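Local structure of 2-hydroxyisobutyryl-CoA mutase large subunit (Aquincola tertiaricarbonis, 4R3U) at residues T97-A102 against K172-F177; K112-L117 against T123-D128. The protein catalyses, together with a small cobalamin-binding subunit, the reversible rearrangement of 2-hydroxyisobutyryl-CoA to (S)-3-hydroxybutyryl-CoA. All blocks are in the same frame, centred on the assembly; numbering follows the deposited sequence.

Interaction 1: T97-A102 against K172-F177; sequences TMRQIA and KISVSF. With 3KK (S-{(3R,5R,9R)-1-[(2R,3S,4R,5R)-5-(6-amino-9H-purin-9-yl)-4-hydroxy-3-(phosphonooxy)tetrahydrofuran-2-yl]-3,5,9-trihydroxy-8,8-dimethyl-3,5-dioxido-10,14-dioxo-2,4,6-trioxa-11,15-diaza-3lambda~5~,5lambda~5~-diphosphaheptadecan-17-yl} 2-hydroxy-2-methylpropanethioate), chain F.
Arg99 reaches over an intervening strand to Ser174 in a polar, substrate-lined contact: strands 97-102 and 175-178 are both neighbours of strand 125-128 in the parallel sheet, and at their closest their CA atoms, those of Arg99 and Ser176, stand 8.6 Å apart. The guanidinium meets the serine end-on, both terminal nitrogens converging on one oxygen that lies almost in the guanidinium plane. Arg99 NH2 donates to Ser174 OG over 2.8 Å, and the bond from Arg99 NH1 to Ser174 OG is 3.0 Å long and more bent. With CG anti to the backbone N (chi1 -173°) the arginine chain runs out across the sheet, then bends at chi3 to turn its end toward the serine. The same NH2 also grips the bound substrate 2-hydroxyisobutyryl-CoA, at 2.7 Å from the pyrophosphate oxygen O4A. Thr97 OG1 lies equally close to O4A, at 2.7 Å, so the hydroxyl and the guanidinium converge on one phosphate oxygen. The two faces of the guanidinium differ: Thr97 CG2 lies over one, near its rim, and the pantetheine carbonyl oxygen O9P over the other. Ser375 OG bonds NE and the Ile125 carbonyl bonds NH1, fixing the rotation of the group. Further along the pantetheine arm, Ser176 CB packs against Arg99 CD at 3.9 Å while Ser176 OG sits beside the amide carbon C5P of the substrate. Ile101 CD1 lies 3.6 Å from the sulfur S1P. The positive charge placed at the pyrophosphate probably helps hold the CoA. This row of residues, running from phosphate to thioester, forms part of the channel through a TIM barrel in which acyl-CoA mutases bind their substrate.

Interaction 2: K112-L117 against T123-D128; sequences KRFKYL and TGISTD. With 3KK (S-{(3R,5R,9R)-1-[(2R,3S,4R,5R)-5-(6-amino-9H-purin-9-yl)-4-hydroxy-3-(phosphonooxy)tetrahydrofuran-2-yl]-3,5,9-trihydroxy-8,8-dimethyl-3,5-dioxido-10,14-dioxo-2,4,6-trioxa-11,15-diaza-3lambda~5~,5lambda~5~-diphosphaheptadecan-17-yl} 2-hydroxy-2-methylpropanethioate), chain F.
Phe114 of helix 107-119 lays one ring face against Ile125 of strand 125-128. Ile125 CG2 makes a CH-pi contact 3.8 Å from the Phe114 ring centroid, 19° off the normal, and the two side chains cross at about a right angle. CZ is the ring atom nearest that methyl, which is displaced toward the rim. Beyond it, Phe114 CZ approaches Thr127 OG1 to 3.3 Å, and the Ser126 carbonyl oxygen lies 3.5 Å from Phe114 CE1, both obliquely to the ring. The phenylalanine gets there because CG stands anti to its carbonyl carbon (chi1 -74°), bringing the ring end in toward a strand that its CB does not face. Ala102 of the preceding strand also touches the ring. Thr127 OG1 is hydrogen-bonded to the Ser176 carbonyl, which ties the hydroxyl to the next strand of the sheet. Helix and strand run roughly antiparallel, at 147°, with their axes 9.7 Å apart. While Ile125 points to the helix, Ser126 points away from it, and Ser126 OG lies 3.5 Å from C3P of the substrate. Asp128, close to the substrate hydroxyl O3 and bonded through OD1 to Thr178, is probably important for stereospecificity. With mainly apolar packing toward the helix and Ser126 and Asp128 turned to the substrate, this is the beta-alpha-beta layering of a TIM barrel.

In the fold
After the N-terminal helices and a small two-stranded sheet, the chain runs along strand 97-102, turns into helix 107-119 and returns along strand 125-128; interaction 2 closes the turn from helix to strand, with five residues between its segments, in the second half of this beta-alpha-beta unit. The chain then travels through helices 131-135 and 158-164 before strand 175-178 completes the much longer loop of interaction 1, which therefore encloses interaction 2. Strand 125-128 is the common element, lying between the two strands of interaction 1. Ser176 N is probably hydrogen-bonded to Ile125 O on one flank and Thr123 N to Met98 O on the other. Together the contacts join the helical outer layer, three successive barrel strands and the acyl-CoA channel.

Interaction 1: T97-A102 against K172-F177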
loop_
_atom_site.group_PDB
_atom_site.type_symbol
_atom_site.label_atom_id
_atom_site.label_comp_id
_atom_site.label_asym_id
_atom_site.label_seq_id
_atom_site.Cartn_x
_atom_site.Cartn_y
_atom_site.Cartn_z
ATOM N N THR A 97 7.889 9.122 14.121
ATOM C CA THR A 97 8.211 8.059 15.053
ATOM C C THR A 97 7.404 6.820 14.632
ATOM O O THR A 97 6.198 6.905 14.368
ATOM C CB THR A 97 7.910 8.478 16.503
ATOM O OG1 THR A 97 8.485 9.757 16.783
ATOM C CG2 THR A 97 8.478 7.513 17.514
ATOM N N MET A 98 8.096 5.691 14.497
ATOM C CA MET A 98 7.484 4.415 14.194
ATOM C C MET A 98 7.303 3.846 15.597
ATOM O O MET A 98 8.264 3.401 16.255
ATOM C CB MET A 98 8.399 3.575 13.302
ATOM C CG MET A 98 8.778 4.332 12.042
ATOM S SD MET A 98 9.607 3.335 10.821
ATOM C CE MET A 98 9.929 4.581 9.576
ATOM N N ARG A 99 6.086 4.072 16.112
ATOM C CA ARG A 99 5.695 3.788 17.486
ATOM C C ARG A 99 4.485 2.824 17.541
ATOM O O ARG A 99 3.318 3.240 17.445
ATOM C CB ARG A 99 5.399 5.118 18.174
ATOM C CG ARG A 99 5.140 5.002 19.657
ATOM C CD ARG A 99 4.519 6.255 20.230
ATOM N NE ARG A 99 5.292 7.463 19.937
ATOM C CZ ARG A 99 6.379 7.841 20.597
ATOM N NH1 ARG A 99 6.855 7.100 21.588
ATOM N NH2 ARG A 99 7.007 8.955 20.263
ATOM N N GLN A 100 4.807 1.520 17.702
ATOM C CA GLN A 100 3.870 0.409 17.763
ATOM C C GLN A 100 3.381 0.113 19.178
ATOM O O GLN A 100 4.193 0.023 20.113
ATOM C CB GLN A 100 4.508 -0.855 17.157
ATOM C CG GLN A 100 4.850 -0.744 15.687
ATOM C CD GLN A 100 3.663 -0.490 14.806
ATOM O OE1 GLN A 100 3.537 0.574 14.203
ATOM N NE2 GLN A 100 2.784 -1.469 14.687
ATOM N N ILE A 101 2.056 -0.097 19.323
ATOM C CA ILE A 101 1.431 -0.438 20.612
ATOM C C ILE A 101 1.918 -1.826 21.048
ATOM O O ILE A 101 2.012 -2.746 20.231
ATOM C CB ILE A 101 -0.131 -0.429 20.549
ATOM C CG1 ILE A 101 -0.749 0.913 20.183
ATOM C CG2 ILE A 101 -0.717 -0.995 21.788
ATOM C CD1 ILE A 101 -1.998 0.724 19.297
ATOM N N ALA A 102 2.202 -1.960 22.340
ATOM C CA ALA A 102 2.609 -3.195 23.007
ATOM C C ALA A 102 1.905 -3.206 24.377
ATOM O O ALA A 102 1.886 -2.182 25.075
ATOM C CB ALA A 102 4.127 -3.234 23.187
ATOM N N LYS A 172 16.859 8.479 26.329
ATOM C CA LYS A 172 17.248 8.202 24.946
ATOM C C LYS A 172 16.126 7.711 23.994
ATOM O O LYS A 172 16.325 7.684 22.782
ATOM C CB LYS A 172 18.490 7.317 24.932
ATOM C CG LYS A 172 19.726 8.140 25.321
ATOM C CD LYS A 172 20.907 7.356 25.816
ATOM C CE LYS A 172 21.751 8.252 26.707
ATOM N NZ LYS A 172 21.202 8.417 28.094
ATOM N N ILE A 173 14.959 7.357 24.534
ATOM C CA ILE A 173 13.785 6.952 23.739
ATOM C C ILE A 173 12.510 7.545 24.358
ATOM O O ILE A 173 12.406 7.589 25.592
ATOM C CB ILE A 173 13.688 5.390 23.511
ATOM C CG1 ILE A 173 12.675 5.029 22.384
ATOM C CG2 ILE A 173 13.404 4.598 24.803
ATOM C CD1 ILE A 173 12.788 3.574 21.777
ATOM N N SER A 174 11.541 7.983 23.527
ATOM C CA SER A 174 10.255 8.480 24.060
ATOM C C SER A 174 9.325 7.304 24.418
ATOM O O SER A 174 9.313 6.275 23.724
ATOM C CB SER A 174 9.566 9.444 23.101
ATOM O OG SER A 174 9.249 8.835 21.864
ATOM N N VAL A 175 8.585 7.466 25.529
ATOM C CA VAL A 175 7.650 6.483 26.075
ATOM C C VAL A 175 6.219 7.031 26.202
ATOM O O VAL A 175 5.952 7.878 27.070
ATOM C CB VAL A 175 8.159 5.865 27.418
ATOM C CG1 VAL A 175 7.152 4.863 27.997
ATOM C CG2 VAL A 175 9.543 5.222 27.253
ATOM N N SER A 176 5.307 6.461 25.392
ATOM C CA SER A 176 3.876 6.741 25.352
ATOM C C SER A 176 3.074 5.713 26.191
ATOM O O SER A 176 3.328 4.502 26.126
ATOM C CB SER A 176 3.365 6.738 23.906
ATOM O OG SER A 176 1.999 7.122 23.853
ATOM N N PHE A 177 2.092 6.213 26.950
ATOM C CA PHE A 177 1.173 5.428 27.784
ATOM C C PHE A 177 -0.268 5.699 27.338
ATOM O O PHE A 177 -0.731 6.847 27.391
ATOM C CB PHE A 177 1.335 5.791 29.269
ATOM C CG PHE A 177 2.594 5.337 29.973
ATOM C CD1 PHE A 177 3.255 4.170 29.580
ATOM C CD2 PHE A 177 3.093 6.046 31.065
ATOM C CE1 PHE A 177 4.391 3.733 30.262
ATOM C CE2 PHE A 177 4.229 5.606 31.757
ATOM C CZ PHE A 177 4.858 4.446 31.367
HETATM C C4 3KK F . -6.717 2.163 22.639
HETATM C C3 3KK F . -5.747 2.374 21.481
HETATM C C2 3KK F . -6.493 2.317 20.149
HETATM O O3 3KK F . -4.798 1.323 21.525
HETATM C C1 3KK F . -4.999 3.711 21.579
HETATM O O1 3KK F . -5.554 4.756 21.925
HETATM S S1P 3KK F . -3.295 3.584 21.147
HETATM C C2P 3KK F . -2.675 5.271 21.398
HETATM C C3P 3KK F . -1.168 5.284 21.349
HETATM N N4P 3KK F . -0.727 6.668 21.458
HETATM C C5P 3KK F . 0.460 7.076 20.999
HETATM O O5P 3KK F . 1.293 6.338 20.463
HETATM C C6P 3KK F . 0.697 8.575 21.207
HETATM C C7P 3KK F . 2.101 9.000 20.803
HETATM N N8P 3KK F . 2.245 10.455 20.927
HETATM C C9P 3KK F . 3.444 11.046 20.815
HETATM O O9P 3KK F . 4.483 10.409 20.634
HETATM C CAP 3KK F . 3.474 12.585 21.046
HETATM O OAP 3KK F . 2.550 12.997 22.076
HETATM C CBP 3KK F . 3.453 13.484 19.763
HETATM C CDP 3KK F . 3.722 14.947 20.145
HETATM C CEP 3KK F . 2.095 13.427 19.054
HETATM C CCP 3KK F . 4.567 13.075 18.775
HETATM O O6A 3KK F . 5.819 13.042 19.483
HETATM P P2A 3KK F . 7.125 12.306 18.976
HETATM O O4A 3KK F . 6.774 10.984 18.435
HETATM O O5A 3KK F . 8.126 12.385 20.068
HETATM O O3A 3KK F . 7.532 13.257 17.725
HETATM P P1A 3KK F . 8.050 14.815 17.780
HETATM O O1A 3KK F . 7.725 15.481 19.070
HETATM O O2A 3KK F . 7.610 15.459 16.531
HETATM O O5B 3KK F . 9.642 14.497 17.652
HETATM C C5B 3KK F . 10.515 14.307 18.788
HETATM C C4B 3KK F . 11.605 15.394 18.805
HETATM O O4B 3KK F . 12.222 15.567 17.493
HETATM C C3B 3KK F . 11.025 16.749 19.197
HETATM O O3B 3KK F . 12.004 17.436 20.013
HETATM P P3B 3KK F . 11.803 17.721 21.591
HETATM O O8A 3KK F . 10.576 18.549 21.611
HETATM O O7A 3KK F . 11.688 16.364 22.163
HETATM O O9A 3KK F . 13.059 18.432 21.932
HETATM C C2B 3KK F . 10.841 17.453 17.865
HETATM O O2B 3KK F . 10.879 18.878 18.001
HETATM C C1B 3KK F . 12.019 16.932 17.066
HETATM N N9A 3KK F . 11.759 16.940 15.595
HETATM C C8A 3KK F . 10.858 16.248 14.900
HETATM N N7A 3KK F . 10.981 16.576 13.617
HETATM C C5A 3KK F . 11.979 17.459 13.503
HETATM C C4A 3KK F . 12.467 17.679 14.741
HETATM N N3A 3KK F . 13.500 18.536 14.952
HETATM C C2A 3KK F . 14.101 19.211 13.866
HETATM N N1A 3KK F . 13.556 18.945 12.580
HETATM C C6A 3KK F . 12.513 18.099 12.440
HETATM N N6A 3KK F . 11.990 17.845 11.240
#

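Interaction 2: K112-L117 against T123-D128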
loop_
_atom_site.group_PDB
_atom_site.type_symbol
_atom_site.label_atom_id
_atom_site.label_comp_id
_atom_site.label_asym_id
_atom_site.label_seq_id
_atom_site.Cartn_x
_atom_site.Cartn_y
_atom_site.Cartn_z
ATOM N N LYS A 112 9.545 -7.399 27.100
ATOM C CA LYS A 112 10.103 -8.323 26.114
ATOM C C LYS A 112 9.658 -7.873 24.691
ATOM O O LYS A 112 10.498 -7.787 23.781
ATOM C CB LYS A 112 9.666 -9.775 26.436
ATOM C CG LYS A 112 10.224 -10.853 25.483
ATOM C CD LYS A 112 9.412 -12.152 25.510
ATOM C CE LYS A 112 8.491 -12.372 24.305
ATOM N NZ LYS A 112 7.082 -11.925 24.530
ATOM N N ARG A 113 8.350 -7.541 24.526
ATOM C CA ARG A 113 7.788 -7.019 23.265
ATOM C C ARG A 113 8.393 -5.648 22.886
ATOM O O ARG A 113 8.677 -5.449 21.711
ATOM C CB ARG A 113 6.247 -6.944 23.311
ATOM C CG ARG A 113 5.570 -6.570 21.978
ATOM C CD ARG A 113 5.833 -7.544 20.829
ATOM N NE ARG A 113 5.087 -8.777 21.035
ATOM C CZ ARG A 113 3.889 -9.009 20.520
ATOM N NH1 ARG A 113 3.256 -10.131 20.793
ATOM N NH2 ARG A 113 3.278 -8.079 19.797
ATOM N N PHE A 114 8.623 -4.719 23.870
ATOM C CA PHE A 114 9.293 -3.426 23.605
ATOM C C PHE A 114 10.621 -3.682 22.912
ATOM O O PHE A 114 10.900 -3.099 21.866
ATOM C CB PHE A 114 9.557 -2.618 24.894
ATOM C CG PHE A 114 8.357 -1.971 25.537
ATOM C CD1 PHE A 114 7.158 -1.820 24.835
ATOM C CD2 PHE A 114 8.408 -1.531 26.858
ATOM C CE1 PHE A 114 6.044 -1.222 25.442
ATOM C CE2 PHE A 114 7.312 -0.891 27.442
ATOM C CZ PHE A 114 6.130 -0.759 26.736
ATOM N N LYS A 115 11.419 -4.580 23.503
ATOM C CA LYS A 115 12.757 -4.977 23.037
ATOM C C LYS A 115 12.718 -5.590 21.651
ATOM O O LYS A 115 13.525 -5.196 20.806
ATOM C CB LYS A 115 13.471 -5.842 24.081
ATOM C CG LYS A 115 13.724 -5.047 25.359
ATOM C CD LYS A 115 14.207 -5.879 26.519
ATOM C CE LYS A 115 14.735 -5.001 27.629
ATOM N NZ LYS A 115 14.806 -5.747 28.920
ATOM N N TYR A 116 11.727 -6.469 21.378
ATOM C CA TYR A 116 11.513 -7.060 20.059
ATOM C C TYR A 116 11.229 -5.960 19.018
ATOM O O TYR A 116 11.836 -5.946 17.934
ATOM C CB TYR A 116 10.337 -8.049 20.086
ATOM C CG TYR A 116 9.970 -8.534 18.709
ATOM C CD1 TYR A 116 10.706 -9.540 18.083
ATOM C CD2 TYR A 116 8.936 -7.931 17.988
ATOM C CE1 TYR A 116 10.397 -9.964 16.788
ATOM C CE2 TYR A 116 8.638 -8.327 16.683
ATOM C CZ TYR A 116 9.357 -9.360 16.098
ATOM O OH TYR A 116 9.048 -9.791 14.836
ATOM N N LEU A 117 10.257 -5.074 19.342
ATOM C CA LEU A 117 9.809 -3.956 18.506
ATOM C C LEU A 117 10.950 -3.001 18.213
ATOM O O LEU A 117 11.095 -2.575 17.066
ATOM C CB LEU A 117 8.609 -3.223 19.168
ATOM C CG LEU A 117 7.295 -4.009 19.275
ATOM C CD1 LEU A 117 6.301 -3.276 20.115
ATOM C CD2 LEU A 117 6.720 -4.338 17.892
ATOM N N THR A 123 11.125 3.306 16.821
ATOM C CA THR A 123 11.851 4.483 17.297
ATOM C C THR A 123 11.177 5.204 18.473
ATOM O O THR A 123 11.700 6.195 18.988
ATOM C CB THR A 123 12.190 5.383 16.078
ATOM O OG1 THR A 123 10.981 5.775 15.422
ATOM C CG2 THR A 123 13.106 4.664 15.054
ATOM N N GLY A 124 10.042 4.675 18.909
ATOM C CA GLY A 124 9.272 5.171 20.046
ATOM C C GLY A 124 8.484 4.056 20.693
ATOM O O GLY A 124 8.042 3.151 20.002
ATOM N N ILE A 125 8.309 4.104 22.012
ATOM C CA ILE A 125 7.540 3.105 22.752
ATOM C C ILE A 125 6.066 3.547 22.927
ATOM O O ILE A 125 5.810 4.698 23.255
ATOM C CB ILE A 125 8.244 2.782 24.101
ATOM C CG1 ILE A 125 9.378 1.762 23.881
ATOM C CG2 ILE A 125 7.274 2.335 25.219
ATOM C CD1 ILE A 125 10.528 1.957 24.821
ATOM N N SER A 126 5.117 2.626 22.696
ATOM C CA SER A 126 3.697 2.845 22.935
ATOM C C SER A 126 3.226 1.718 23.847
ATOM O O SER A 126 3.591 0.563 23.639
ATOM C CB SER A 126 2.889 2.889 21.635
ATOM O OG SER A 126 1.491 3.002 21.872
ATOM N N THR A 127 2.444 2.042 24.858
ATOM C CA THR A 127 1.976 1.038 25.806
ATOM C C THR A 127 0.459 1.082 25.960
ATOM O O THR A 127 -0.108 2.151 26.248
ATOM C CB THR A 127 2.653 1.238 27.181
ATOM O OG1 THR A 127 3.992 1.747 27.027
ATOM C CG2 THR A 127 2.608 -0.030 28.053
ATOM N N ASP A 128 -0.185 -0.081 25.760
ATOM C CA ASP A 128 -1.599 -0.323 26.005
ATOM C C ASP A 128 -1.769 -1.135 27.255
ATOM O O ASP A 128 -1.043 -2.096 27.487
ATOM C CB ASP A 128 -2.321 -0.960 24.817
ATOM C CG ASP A 128 -2.870 0.127 23.909
ATOM O OD1 ASP A 128 -2.240 1.217 23.850
ATOM O OD2 ASP A 128 -3.885 -0.144 23.191
HETATM C C4 3KK F . -6.717 2.163 22.639
HETATM C C3 3KK F . -5.747 2.374 21.481
HETATM C C2 3KK F . -6.493 2.317 20.149
HETATM O O3 3KK F . -4.798 1.323 21.525
HETATM C C1 3KK F . -4.999 3.711 21.579
HETATM O O1 3KK F . -5.554 4.756 21.925
HETATM S S1P 3KK F . -3.295 3.584 21.147
HETATM C C2P 3KK F . -2.675 5.271 21.398
HETATM C C3P 3KK F . -1.168 5.284 21.349
HETATM N N4P 3KK F . -0.727 6.668 21.458
HETATM C C5P 3KK F . 0.460 7.076 20.999
HETATM O O5P 3KK F . 1.293 6.338 20.463
HETATM C C6P 3KK F . 0.697 8.575 21.207
HETATM C C7P 3KK F . 2.101 9.000 20.803
HETATM N N8P 3KK F . 2.245 10.455 20.927
HETATM C C9P 3KK F . 3.444 11.046 20.815
HETATM O O9P 3KK F . 4.483 10.409 20.634
HETATM C CAP 3KK F . 3.474 12.585 21.046
HETATM O OAP 3KK F . 2.550 12.997 22.076
HETATM C CBP 3KK F . 3.453 13.484 19.763
HETATM C CDP 3KK F . 3.722 14.947 20.145
HETATM C CEP 3KK F . 2.095 13.427 19.054
HETATM C CCP 3KK F . 4.567 13.075 18.775
HETATM O O6A 3KK F . 5.819 13.042 19.483
HETATM P P2A 3KK F . 7.125 12.306 18.976
HETATM O O4A 3KK F . 6.774 10.984 18.435
HETATM O O5A 3KK F . 8.126 12.385 20.068
HETATM O O3A 3KK F . 7.532 13.257 17.725
HETATM P P1A 3KK F . 8.050 14.815 17.780
HETATM O O1A 3KK F . 7.725 15.481 19.070
HETATM O O2A 3KK F . 7.610 15.459 16.531
HETATM O O5B 3KK F . 9.642 14.497 17.652
HETATM C C5B 3KK F . 10.515 14.307 18.788
HETATM C C4B 3KK F . 11.605 15.394 18.805
HETATM O O4B 3KK F . 12.222 15.567 17.493
HETATM C C3B 3KK F . 11.025 16.749 19.197
HETATM O O3B 3KK F . 12.004 17.436 20.013
HETATM P P3B 3KK F . 11.803 17.721 21.591
HETATM O O8A 3KK F . 10.576 18.549 21.611
HETATM O O7A 3KK F . 11.688 16.364 22.163
HETATM O O9A 3KK F . 13.059 18.432 21.932
HETATM C C2B 3KK F . 10.841 17.453 17.865
HETATM O O2B 3KK F . 10.879 18.878 18.001
HETATM C C1B 3KK F . 12.019 16.932 17.066
HETATM N N9A 3KK F . 11.759 16.940 15.595
HETATM C C8A 3KK F . 10.858 16.248 14.900
HETATM N N7A 3KK F . 10.981 16.576 13.617
HETATM C C5A 3KK F . 11.979 17.459 13.503
HETATM C C4A 3KK F . 12.467 17.679 14.741
HETATM N N3A 3KK F . 13.500 18.536 14.952
HETATM C C2A 3KK F . 14.101 19.211 13.866
HETATM N N1A 3KK F . 13.556 18.945 12.580
HETATM C C6A 3KK F . 12.513 18.099 12.440
HETATM N N6A 3KK F . 11.990 17.845 11.240
#